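Local coordinates for protein cysteine desulfurase (PDB 5B89) that probably uses pyridoxal 5'-phosphate to take sulfur from L-cysteine, leaving L-alanine and passing the sulfur to a carrier, at residues A95-N105 / G243-F254. Sequence-based numbering, arbitrary orientation.
With PLP (pyridoxal-5'-phosphate), chain G.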
loop_
_atom_site.group_PDB
_atom_site.type_symbol
_atom_site.label_atom_id
_atom_site.label_comp_id
_atom_site.label_asym_id
_atom_site.label_seq_id
_atom_site.Cartn_x
_atom_site.Cartn_y
_atom_site.Cartn_z
ATOM N N ALA B 95 13.276 16.356 6.148
ATOM C CA ALA B 95 12.140 16.481 7.035
ATOM C C ALA B 95 12.434 15.954 8.436
ATOM O O ALA B 95 13.454 15.267 8.601
ATOM C CB ALA B 95 11.002 15.658 6.452
ATOM N N LYS B 96 11.531 16.204 9.333
ATOM C CA LYS B 96 11.579 15.585 10.669
ATOM C C LYS B 96 10.927 14.204 10.540
ATOM O O LYS B 96 10.014 13.986 9.702
ATOM C CB LYS B 96 10.819 16.380 11.687
ATOM C CG LYS B 96 11.365 17.848 11.882
ATOM C CD LYS B 96 10.532 18.558 12.952
ATOM C CE LYS B 96 11.005 20.002 13.241
ATOM N NZ LYS B 96 10.315 20.482 14.473
ATOM N N PHE B 97 11.329 13.318 11.440
ATOM C CA PHE B 97 10.700 11.957 11.552
ATOM C C PHE B 97 9.227 12.024 11.520
ATOM O O PHE B 97 8.579 11.249 10.745
ATOM C CB PHE B 97 11.159 11.410 12.922
ATOM C CG PHE B 97 10.649 9.998 13.222
ATOM C CD1 PHE B 97 11.367 8.905 12.790
ATOM C CD2 PHE B 97 9.509 9.802 13.956
ATOM C CE1 PHE B 97 10.898 7.621 13.125
ATOM C CE2 PHE B 97 9.036 8.506 14.232
ATOM C CZ PHE B 97 9.777 7.470 13.828
ATOM N N GLU B 98 8.566 12.840 12.320
ATOM C CA GLU B 98 7.155 12.822 12.445
ATOM C C GLU B 98 6.315 13.352 11.261
ATOM O O GLU B 98 5.124 13.233 11.254
ATOM C CB GLU B 98 6.705 13.553 13.710
ATOM C CG GLU B 98 7.113 14.968 13.820
ATOM C CD GLU B 98 8.423 15.084 14.599
ATOM O OE1 GLU B 98 9.428 14.317 14.501
ATOM O OE2 GLU B 98 8.416 16.216 15.265
ATOM N N GLU B 99 7.066 13.952 10.339
ATOM C CA GLU B 99 6.420 14.528 9.159
ATOM C C GLU B 99 6.323 13.509 7.990
ATOM O O GLU B 99 5.795 13.897 6.929
ATOM C CB GLU B 99 7.193 15.740 8.658
ATOM C CG GLU B 99 7.157 16.919 9.654
ATOM C CD GLU B 99 8.124 18.076 9.348
ATOM O OE1 GLU B 99 7.619 19.295 9.489
ATOM O OE2 GLU B 99 9.267 17.833 8.916
ATOM N N ILE B 100 6.861 12.310 8.192
ATOM C CA ILE B 100 6.850 11.256 7.138
ATOM C C ILE B 100 5.748 10.253 7.344
ATOM O O ILE B 100 5.706 9.649 8.441
ATOM C CB ILE B 100 8.181 10.565 7.028
ATOM C CG1 ILE B 100 9.364 11.532 6.724
ATOM C CG2 ILE B 100 8.148 9.386 6.082
ATOM C CD1 ILE B 100 9.137 12.243 5.427
ATOM N N VAL B 101 4.854 10.116 6.358
ATOM C CA VAL B 101 3.772 9.104 6.390
ATOM C C VAL B 101 4.043 8.136 5.238
ATOM O O VAL B 101 4.285 8.534 4.096
ATOM C CB VAL B 101 2.432 9.763 6.220
ATOM C CG1 VAL B 101 1.215 8.818 6.079
ATOM C CG2 VAL B 101 2.125 10.759 7.387
ATOM N N PHE B 102 3.937 6.831 5.492
ATOM C CA PHE B 102 4.017 5.853 4.440
ATOM C C PHE B 102 2.652 5.558 3.870
ATOM O O PHE B 102 1.651 5.359 4.553
ATOM C CB PHE B 102 4.691 4.575 4.941
ATOM C CG PHE B 102 6.148 4.736 5.251
ATOM C CD1 PHE B 102 7.016 5.036 4.215
ATOM C CD2 PHE B 102 6.687 4.556 6.523
ATOM C CE1 PHE B 102 8.370 5.197 4.447
ATOM C CE2 PHE B 102 8.052 4.680 6.729
ATOM C CZ PHE B 102 8.905 4.940 5.716
ATOM N N THR B 103 2.644 5.481 2.549
ATOM C CA THR B 103 1.493 5.191 1.716
ATOM C C THR B 103 1.854 4.080 0.729
ATOM O O THR B 103 2.880 3.519 0.828
ATOM C CB THR B 103 1.084 6.436 0.895
ATOM O OG1 THR B 103 2.128 6.757 0.001
ATOM C CG2 THR B 103 0.863 7.604 1.818
ATOM N N LYS B 104 0.977 3.805 -0.227
ATOM C CA LYS B 104 1.307 2.759 -1.202
ATOM C C LYS B 104 2.054 3.255 -2.425
ATOM O O LYS B 104 2.722 2.533 -3.058
ATOM C CB LYS B 104 0.085 1.912 -1.624
ATOM C CG LYS B 104 -0.665 2.407 -2.797
ATOM C CD LYS B 104 -1.637 1.354 -3.326
ATOM C CE LYS B 104 -2.770 1.277 -2.338
ATOM N NZ LYS B 104 -3.417 2.624 -2.127
ATOM N N ASN B 105 1.897 4.526 -2.709
ATOM C CA ASN B 105 2.499 5.164 -3.873
ATOM C C ASN B 105 2.213 6.671 -3.870
ATOM O O ASN B 105 1.524 7.141 -3.044
ATOM C CB ASN B 105 1.989 4.532 -5.196
ATOM C CG ASN B 105 0.472 4.551 -5.333
ATOM O OD1 ASN B 105 -0.188 5.389 -4.864
ATOM N ND2 ASN B 105 -0.035 3.541 -5.981
ATOM N N GLY B 243 4.768 -0.823 -3.870
ATOM C CA GLY B 243 3.900 -0.791 -2.738
ATOM C C GLY B 243 4.259 0.101 -1.576
ATOM O O GLY B 243 3.682 0.035 -0.503
ATOM N N ILE B 244 5.243 1.017 -1.842
ATOM C CA ILE B 244 5.606 1.973 -0.783
ATOM C C ILE B 244 5.762 3.352 -1.361
ATOM O O ILE B 244 6.525 3.599 -2.292
ATOM C CB ILE B 244 6.895 1.509 -0.031
ATOM C CG1 ILE B 244 7.129 2.310 1.225
ATOM C CG2 ILE B 244 8.113 1.387 -0.904
ATOM C CD1 ILE B 244 6.186 2.022 2.368
ATOM N N GLY B 245 5.016 4.229 -0.839
ATOM C CA GLY B 245 5.109 5.654 -1.151
ATOM C C GLY B 245 5.333 6.442 0.095
ATOM O O GLY B 245 5.176 5.985 1.227
ATOM N N VAL B 246 5.593 7.741 -0.110
ATOM C CA VAL B 246 5.810 8.688 0.993
ATOM C C VAL B 246 4.926 9.902 0.796
ATOM O O VAL B 246 4.753 10.366 -0.316
ATOM C CB VAL B 246 7.305 9.071 1.059
ATOM C CG1 VAL B 246 7.513 10.224 2.063
ATOM C CG2 VAL B 246 8.170 7.910 1.388
ATOM N N LEU B 247 4.348 10.336 1.907
ATOM C CA LEU B 247 3.688 11.620 2.011
ATOM C C LEU B 247 4.365 12.390 3.137
ATOM O O LEU B 247 4.335 11.995 4.318
ATOM C CB LEU B 247 2.217 11.517 2.245
ATOM C CG LEU B 247 1.456 12.882 2.493
ATOM C CD1 LEU B 247 1.634 13.739 1.322
ATOM C CD2 LEU B 247 0.025 12.600 2.859
ATOM N N TYR B 248 4.991 13.531 2.769
ATOM C CA TYR B 248 5.463 14.490 3.751
ATOM C C TYR B 248 4.422 15.486 4.035
ATOM O O TYR B 248 3.791 16.034 3.132
ATOM C CB TYR B 248 6.685 15.231 3.156
ATOM C CG TYR B 248 7.099 16.547 3.823
ATOM C CD1 TYR B 248 7.772 16.539 5.027
ATOM C CD2 TYR B 248 6.726 17.715 3.280
ATOM C CE1 TYR B 248 8.183 17.693 5.588
ATOM C CE2 TYR B 248 7.102 18.883 3.851
ATOM C CZ TYR B 248 7.804 18.848 5.013
ATOM O OH TYR B 248 8.252 20.042 5.692
ATOM N N ILE B 249 4.195 15.669 5.341
ATOM C CA ILE B 249 3.258 16.668 5.903
ATOM C C ILE B 249 3.997 17.560 6.824
ATOM O O ILE B 249 4.487 17.161 7.889
ATOM C CB ILE B 249 2.134 16.004 6.678
ATOM C CG1 ILE B 249 1.363 14.964 5.835
ATOM C CG2 ILE B 249 1.217 17.042 7.293
ATOM C CD1 ILE B 249 0.398 14.122 6.614
ATOM N N ARG B 250 4.198 18.830 6.414
ATOM C CA ARG B 250 4.898 19.745 7.339
ATOM C C ARG B 250 4.084 19.981 8.638
ATOM O O ARG B 250 2.882 20.042 8.640
ATOM C CB ARG B 250 5.047 21.073 6.549
ATOM C CG ARG B 250 5.901 22.111 7.280
ATOM C CD ARG B 250 6.534 23.183 6.435
ATOM N NE ARG B 250 5.493 24.019 6.132
ATOM C CZ ARG B 250 5.206 25.170 6.790
ATOM N NH1 ARG B 250 5.836 25.503 7.937
ATOM N NH2 ARG B 250 4.222 25.968 6.308
ATOM N N GLU B 251 4.880 20.014 9.706
ATOM C CA GLU B 251 4.287 20.000 11.033
ATOM C C GLU B 251 3.274 21.081 11.330
ATOM O O GLU B 251 2.336 20.902 12.095
ATOM C CB GLU B 251 5.388 19.967 12.104
ATOM C CG GLU B 251 6.244 21.156 12.220
ATOM C CD GLU B 251 7.338 21.055 13.308
ATOM O OE1 GLU B 251 7.237 20.182 14.175
ATOM O OE2 GLU B 251 8.275 21.842 13.208
ATOM N N GLU B 252 3.453 22.242 10.670
ATOM C CA GLU B 252 2.467 23.218 10.804
ATOM C C GLU B 252 1.064 22.859 10.401
ATOM O O GLU B 252 0.064 23.495 10.809
ATOM C CB GLU B 252 2.923 24.509 10.175
ATOM C CG GLU B 252 2.327 24.877 8.878
ATOM C CD GLU B 252 2.413 26.401 8.636
ATOM O OE1 GLU B 252 1.399 27.046 8.216
ATOM O OE2 GLU B 252 3.518 26.959 8.864
ATOM N N PHE B 253 0.841 21.774 9.591
ATOM C CA PHE B 253 -0.435 21.274 9.246
ATOM C C PHE B 253 -0.971 20.136 10.055
ATOM O O PHE B 253 -2.075 19.683 9.778
ATOM C CB PHE B 253 -0.390 20.844 7.725
ATOM C CG PHE B 253 -0.156 22.034 6.849
ATOM C CD1 PHE B 253 -1.230 22.810 6.379
ATOM C CD2 PHE B 253 1.135 22.427 6.595
ATOM C CE1 PHE B 253 -0.957 23.959 5.610
ATOM C CE2 PHE B 253 1.356 23.572 5.867
ATOM C CZ PHE B 253 0.327 24.298 5.398
ATOM N N PHE B 254 -0.271 19.745 11.130
ATOM C CA PHE B 254 -0.825 18.623 11.953
ATOM C C PHE B 254 -2.191 18.981 12.553
ATOM O O PHE B 254 -2.961 18.080 12.761
ATOM C CB PHE B 254 0.160 18.257 13.014
ATOM C CG PHE B 254 1.448 17.650 12.554
ATOM C CD1 PHE B 254 1.674 17.151 11.227
ATOM C CD2 PHE B 254 2.524 17.460 13.416
ATOM C CE1 PHE B 254 2.851 16.500 10.938
ATOM C CE2 PHE B 254 3.697 16.845 13.086
ATOM C CZ PHE B 254 3.847 16.338 11.792
HETATM N N1 PLP G . 3.434 11.748 -10.770
HETATM C C2 PLP G . 4.500 11.676 -11.614
HETATM C C2A PLP G . 5.194 12.928 -12.103
HETATM C C3 PLP G . 4.886 10.390 -12.034
HETATM O O3 PLP G . 5.945 10.262 -12.871
HETATM C C4 PLP G . 4.231 9.243 -11.518
HETATM C C4A PLP G . 4.674 7.833 -12.076
HETATM C C5 PLP G . 3.184 9.429 -10.579
HETATM C C6 PLP G . 2.769 10.692 -10.217
HETATM C C5A PLP G . 2.449 8.197 -10.060
HETATM O O4P PLP G . 3.364 7.412 -9.237
HETATM P P PLP G . 2.726 6.092 -8.735
HETATM O O1P PLP G . 3.818 5.441 -8.032
HETATM O O2P PLP G . 2.311 5.334 -9.999
HETATM O O3P PLP G . 1.556 6.422 -7.932
HETATM O O HOH W 1 1.725 1.077 1.862
HETATM O O HOH W 2 3.437 1.016 -5.504
#
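Val101 and Leu247 pair in the middle of an antiparallel strand junction, each giving its N-H to the other's carbonyl: Val101 N reaches Leu247 O at 2.8 Å, and the return bond, Leu247 N to Val101 O, is nearly straight at 174°. Thr103 and Gly245 also exchange two bonds, but here each N-H comes from above the carbonyl plane. Ile249 N closes the series on Glu99 O. Thr103 OG1, a hydroxyl that bonds Ser109 OG, and Asn105 CA lie close over Gly245, which has no side chain.

Polar side chains fasten the far end. The Glu99 carboxylate bridges two backbone amides, OE1 accepting from Glu251 N (2.8 Å) and OE2 from Lys96 N (2.8 Å), both on its anti sides. The extended Glu99 chain (chi2 169°) runs alongside Tyr248, putting Glu99 OE2 at the ring edge, 3.5 Å from Tyr248 CE1. Lys96, extended beyond CG, brings NZ to Glu251 OE2 at 2.8 Å in a salt bridge.

Apolar contacts flank both sheet faces. Against the Ile100, Phe102, Val246 and Tyr248 face, Ile244 CD1 meets Phe102 CD1 obliquely at 3.6 Å, Val246 CG2 lies beside the same ring, and Ala95 CB touches Tyr248 CE1; by the Val101, Thr103 and Leu247 face, Ile249 CD1 packs on Val101 CG2 (3.9 Å).

The pair forms one margin of the seven-stranded sheet of this class-V aminotransferase fold: 100-103 is outermost within the chain, and 245-249 continues antiparallel to 229-233. Helix 73-93 covers Ile100 and Phe102, helix 106-117 Thr103 and Leu247; Asn105 N-caps the latter helix beside the cofactor phosphate, its ND2 bonded to Ala286 O and Thr288 O of the second subunit.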